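Local structure of ARF GTPase-activating protein GIT1 (Rattus norvegicus, 6IUH) at residues A[42-53]-A[80-91]. The protein probably stimulates GTP hydrolysis by ARF GTPases and acts as a scaffold, its C-terminal four-helix bundle resembling the focal adhesion targeting domain that binds partner proteins. Numbering follows the deposited sequence.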
loop_
_atom_site.group_PDB
_atom_site.type_symbol
_atom_site.label_atom_id
_atom_site.label_comp_id
_atom_site.label_asym_id
_atom_site.label_seq_id
_atom_site.Cartn_x
_atom_site.Cartn_y
_atom_site.Cartn_z
ATOM N N PHE A 42 -0.311 0.544 14.609
ATOM C CA PHE A 42 0.515 0.507 13.401
ATOM C C PHE A 42 0.934 -0.912 13.016
ATOM O O PHE A 42 0.896 -1.273 11.839
ATOM C CB PHE A 42 1.756 1.388 13.566
ATOM C CG PHE A 42 1.509 2.846 13.281
ATOM C CD1 PHE A 42 0.221 3.353 13.238
ATOM C CD2 PHE A 42 2.569 3.706 13.043
ATOM C CE1 PHE A 42 -0.007 4.693 12.972
ATOM C CE2 PHE A 42 2.348 5.047 12.778
ATOM C CZ PHE A 42 1.057 5.541 12.742
ATOM N N VAL A 43 1.330 -1.715 14.000
ATOM C CA VAL A 43 1.741 -3.093 13.727
ATOM C C VAL A 43 0.586 -3.972 13.220
ATOM O O VAL A 43 0.737 -4.633 12.192
ATOM C CB VAL A 43 2.385 -3.750 14.973
ATOM C CG1 VAL A 43 2.553 -5.249 14.764
ATOM C CG2 VAL A 43 3.717 -3.101 15.282
ATOM N N PRO A 44 -0.570 -3.986 13.918
ATOM C CA PRO A 44 -1.641 -4.823 13.359
ATOM C C PRO A 44 -2.151 -4.320 12.009
ATOM O O PRO A 44 -2.541 -5.136 11.173
ATOM C CB PRO A 44 -2.743 -4.747 14.422
ATOM C CG PRO A 44 -2.464 -3.505 15.181
ATOM C CD PRO A 44 -0.974 -3.376 15.200
ATOM N N CYS A 45 -2.147 -3.007 11.796
ATOM C CA CYS A 45 -2.548 -2.457 10.503
ATOM C C CYS A 45 -1.602 -2.917 9.400
ATOM O O CYS A 45 -2.043 -3.333 8.331
ATOM C CB CYS A 45 -2.597 -0.928 10.542
ATOM S SG CYS A 45 -4.090 -0.245 11.305
ATOM N N SER A 46 -0.301 -2.849 9.668
ATOM C CA SER A 46 0.700 -3.251 8.687
ATOM C C SER A 46 0.612 -4.742 8.370
ATOM O O SER A 46 0.904 -5.163 7.253
ATOM C CB SER A 46 2.107 -2.905 9.179
ATOM O OG SER A 46 2.449 -3.656 10.329
ATOM N N GLU A 47 0.207 -5.538 9.355
ATOM C CA GLU A 47 0.066 -6.972 9.150
ATOM C C GLU A 47 -1.134 -7.285 8.267
ATOM O O GLU A 47 -1.077 -8.189 7.432
ATOM C CB GLU A 47 -0.057 -7.699 10.491
ATOM C CG GLU A 47 1.246 -7.762 11.264
ATOM C CD GLU A 47 2.346 -8.453 10.483
ATOM O OE1 GLU A 47 2.051 -9.456 9.800
ATOM O OE2 GLU A 47 3.504 -7.988 10.545
ATOM N N LYS A 48 -2.215 -6.534 8.450
ATOM C CA LYS A 48 -3.401 -6.701 7.620
ATOM C C LYS A 48 -3.113 -6.231 6.198
ATOM O O LYS A 48 -3.600 -6.810 5.226
ATOM C CB LYS A 48 -4.585 -5.937 8.215
ATOM C CG LYS A 48 -5.026 -6.464 9.574
ATOM C CD LYS A 48 -6.052 -5.556 10.232
ATOM C CE LYS A 48 -7.360 -5.537 9.460
ATOM N NZ LYS A 48 -8.391 -4.705 10.143
ATOM N N ILE A 49 -2.309 -5.180 6.083
ATOM C CA ILE A 49 -1.878 -4.689 4.778
ATOM C C ILE A 49 -0.960 -5.701 4.098
ATOM O O ILE A 49 -1.157 -6.043 2.930
ATOM C CB ILE A 49 -1.157 -3.334 4.896
ATOM C CG1 ILE A 49 -2.138 -2.251 5.342
ATOM C CG2 ILE A 49 -0.510 -2.945 3.573
ATOM C CD1 ILE A 49 -1.493 -0.915 5.593
ATOM N N HIS A 50 0.035 -6.186 4.836
ATOM C CA HIS A 50 0.988 -7.152 4.296
ATOM C C HIS A 50 0.276 -8.406 3.795
ATOM O O HIS A 50 0.650 -8.977 2.770
ATOM C CB HIS A 50 2.035 -7.530 5.347
ATOM C CG HIS A 50 3.179 -8.322 4.798
ATOM N ND1 HIS A 50 3.176 -9.700 4.752
ATOM C CD2 HIS A 50 4.362 -7.930 4.267
ATOM C CE1 HIS A 50 4.310 -10.122 4.219
ATOM N NE2 HIS A 50 5.045 -9.068 3.916
ATOM N N LEU A 51 -0.754 -8.826 4.525
ATOM C CA LEU A 51 -1.562 -9.973 4.128
ATOM C C LEU A 51 -2.337 -9.678 2.851
ATOM O O LEU A 51 -2.398 -10.508 1.942
ATOM C CB LEU A 51 -2.528 -10.363 5.248
ATOM C CG LEU A 51 -3.552 -11.449 4.908
ATOM C CD1 LEU A 51 -2.855 -12.754 4.555
ATOM C CD2 LEU A 51 -4.527 -11.651 6.060
ATOM N N ALA A 52 -2.930 -8.490 2.789
ATOM C CA ALA A 52 -3.698 -8.081 1.621
ATOM C C ALA A 52 -2.799 -7.992 0.394
ATOM O O ALA A 52 -3.227 -8.286 -0.724
ATOM C CB ALA A 52 -4.387 -6.748 1.875
ATOM N N VAL A 53 -1.553 -7.584 0.614
ATOM C CA VAL A 53 -0.579 -7.462 -0.463
ATOM C C VAL A 53 -0.177 -8.840 -0.983
ATOM O O VAL A 53 -0.061 -9.047 -2.194
ATOM C CB VAL A 53 0.671 -6.678 0.003
ATOM C CG1 VAL A 53 1.851 -6.926 -0.921
ATOM C CG2 VAL A 53 0.360 -5.188 0.087
ATOM N N ALA A 80 5.648 -3.030 1.063
ATOM C CA ALA A 80 4.945 -3.712 2.144
ATOM C C ALA A 80 5.937 -4.173 3.202
ATOM O O ALA A 80 5.673 -4.080 4.401
ATOM C CB ALA A 80 4.150 -4.892 1.609
ATOM N N TYR A 81 7.080 -4.673 2.739
ATOM C CA TYR A 81 8.153 -5.119 3.621
ATOM C C TYR A 81 8.757 -3.938 4.372
ATOM O O TYR A 81 9.001 -4.014 5.578
ATOM C CB TYR A 81 9.230 -5.843 2.812
ATOM C CG TYR A 81 10.369 -6.398 3.635
ATOM C CD1 TYR A 81 10.291 -7.663 4.201
ATOM C CD2 TYR A 81 11.531 -5.663 3.829
ATOM C CE1 TYR A 81 11.336 -8.176 4.949
ATOM C CE2 TYR A 81 12.579 -6.167 4.573
ATOM C CZ TYR A 81 12.477 -7.422 5.129
ATOM O OH TYR A 81 13.522 -7.924 5.869
ATOM N N ARG A 82 8.999 -2.851 3.644
ATOM C CA ARG A 82 9.507 -1.618 4.234
ATOM C C ARG A 82 8.558 -1.086 5.311
ATOM O O ARG A 82 8.999 -0.626 6.368
ATOM C CB ARG A 82 9.724 -0.568 3.144
ATOM C CG ARG A 82 10.345 0.732 3.622
ATOM C CD ARG A 82 10.263 1.800 2.540
ATOM N NE ARG A 82 10.460 3.141 3.083
ATOM C CZ ARG A 82 10.102 4.258 2.458
ATOM N NH1 ARG A 82 9.522 4.196 1.267
ATOM N NH2 ARG A 82 10.319 5.437 3.027
ATOM N N LEU A 83 7.257 -1.148 5.037
ATOM C CA LEU A 83 6.243 -0.736 6.005
ATOM C C LEU A 83 6.312 -1.577 7.273
ATOM O O LEU A 83 6.296 -1.050 8.386
ATOM C CB LEU A 83 4.843 -0.837 5.396
ATOM C CG LEU A 83 3.676 -0.508 6.330
ATOM C CD1 LEU A 83 3.736 0.947 6.757
ATOM C CD2 LEU A 83 2.343 -0.815 5.659
ATOM N N GLN A 84 6.377 -2.891 7.090
ATOM C CA GLN A 84 6.464 -3.823 8.207
ATOM C C GLN A 84 7.677 -3.506 9.073
ATOM O O GLN A 84 7.610 -3.577 10.302
ATOM C CB GLN A 84 6.534 -5.259 7.687
ATOM C CG GLN A 84 6.207 -6.324 8.716
ATOM C CD GLN A 84 6.200 -7.715 8.114
ATOM O OE1 GLN A 84 7.114 -8.087 7.378
ATOM N NE2 GLN A 84 5.162 -8.486 8.414
ATOM N N SER A 85 8.783 -3.153 8.423
ATOM C CA SER A 85 10.009 -2.794 9.128
ATOM C C SER A 85 9.817 -1.544 9.975
ATOM O O SER A 85 10.291 -1.467 11.106
ATOM C CB SER A 85 11.154 -2.574 8.137
ATOM O OG SER A 85 11.469 -3.769 7.443
ATOM N N GLU A 86 9.120 -0.564 9.415
ATOM C CA GLU A 86 8.920 0.709 10.089
ATOM C C GLU A 86 7.987 0.594 11.290
ATOM O O GLU A 86 8.225 1.204 12.329
ATOM C CB GLU A 86 8.377 1.742 9.099
ATOM C CG GLU A 86 9.405 2.210 8.085
ATOM C CD GLU A 86 10.479 3.080 8.713
ATOM O OE1 GLU A 86 10.205 3.695 9.766
ATOM O OE2 GLU A 86 11.594 3.148 8.156
ATOM N N CYS A 87 6.929 -0.197 11.151
ATOM C CA CYS A 87 5.917 -0.289 12.197
ATOM C C CYS A 87 6.391 -1.025 13.450
ATOM O O CYS A 87 5.794 -0.879 14.517
ATOM C CB CYS A 87 4.659 -0.958 11.650
ATOM S SG CYS A 87 3.749 0.073 10.491
ATOM N N ARG A 88 7.467 -1.798 13.332
ATOM C CA ARG A 88 7.995 -2.526 14.485
ATOM C C ARG A 88 8.547 -1.585 15.556
ATOM O O ARG A 88 8.856 -2.014 16.666
ATOM C CB ARG A 88 9.082 -3.513 14.050
ATOM C CG ARG A 88 8.554 -4.706 13.268
ATOM C CD ARG A 88 9.656 -5.692 12.907
ATOM N NE ARG A 88 10.182 -6.389 14.077
ATOM C CZ ARG A 88 11.380 -6.163 14.604
ATOM N NH1 ARG A 88 12.184 -5.258 14.065
ATOM N NH2 ARG A 88 11.776 -6.846 15.670
ATOM N N LYS A 89 8.665 -0.302 15.226
ATOM C CA LYS A 89 9.180 0.676 16.178
ATOM C C LYS A 89 8.108 1.104 17.180
ATOM O O LYS A 89 8.413 1.755 18.178
ATOM C CB LYS A 89 9.732 1.900 15.443
ATOM C CG LYS A 89 10.664 1.553 14.286
ATOM C CD LYS A 89 11.223 2.804 13.625
ATOM C CE LYS A 89 11.840 2.483 12.274
ATOM N NZ LYS A 89 12.802 1.350 12.344
ATOM N N THR A 90 6.856 0.736 16.917
ATOM C CA THR A 90 5.760 1.088 17.816
ATOM C C THR A 90 5.634 0.061 18.934
ATOM O O THR A 90 4.878 0.254 19.888
ATOM C CB THR A 90 4.407 1.197 17.077
ATOM O OG1 THR A 90 3.992 -0.093 16.615
ATOM C CG2 THR A 90 4.515 2.145 15.899
ATOM N N VAL A 91 6.389 -1.026 18.815
ATOM C CA VAL A 91 6.413 -2.061 19.841
ATOM C C VAL A 91 7.834 -2.338 20.354
ATOM O O VAL A 91 8.323 -3.464 20.247
ATOM C CB VAL A 91 5.794 -3.380 19.314
ATOM C CG1 VAL A 91 4.274 -3.306 19.332
ATOM C CG2 VAL A 91 6.297 -3.688 17.909
HETATM O O HOH W 1 1.605 -1.015 16.804
HETATM O O HOH W 2 5.093 -4.703 11.691
HETATM O O HOH W 3 2.980 -4.333 5.141
#
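The carboxylate oxygen OE2 of Glu-47 takes a hydrogen bond from NE2 of Gln-84 at 2.7 Å, joining helices 42-57 and 67-87 of an antiparallel four-helix bundle, the fold of focal adhesion targeting domains. The donor arrives on the syn side of the carboxylate, somewhat out of its plane, and the two flat groups are only 22° apart. Gln-84 gets there with CG anti to the backbone N (chi1 -162°) and an extended chain beyond it, whereas Glu-47 bends at chi2. The same NE2 lies over one face of the His-50 ring, toward its rim, with amide and ring planes 20° apart. A leucine in place of Gln-84 would probably leave Glu-47 OE2 without its mate across the interface and the His-50 ring without the amide over its face.

The axes of segments 42-53 and 80-87 run nearly antiparallel and approach to 9.1 Å, close enough for small residues to sit between the backbones. Ser-46 turns its OG back to Val-43 O, which also accepts from Glu-47 N on the same face, and presents CB to Cys-87 SG at 3.6 Å. A water donates to both Ser-46 OG and Gln-84 O; another bridges Ser-46 O and Ala-80 O and lies at the edge of the His-50 ring, in its plane. Deeper in the bundle, Ile-49 CD1 meets Leu-83 CD2 at 3.8 Å, the two side chains crossing at about a right angle; helix 13-35 touches Ile-49 and helix 101-128 touches Leu-83. Beyond Cys-87, Thr-90 CG2 packs on Phe-42 CB at 3.7 Å, and a third water accepts from Val-43 N and lies 2.6 Å from Thr-90 OG1.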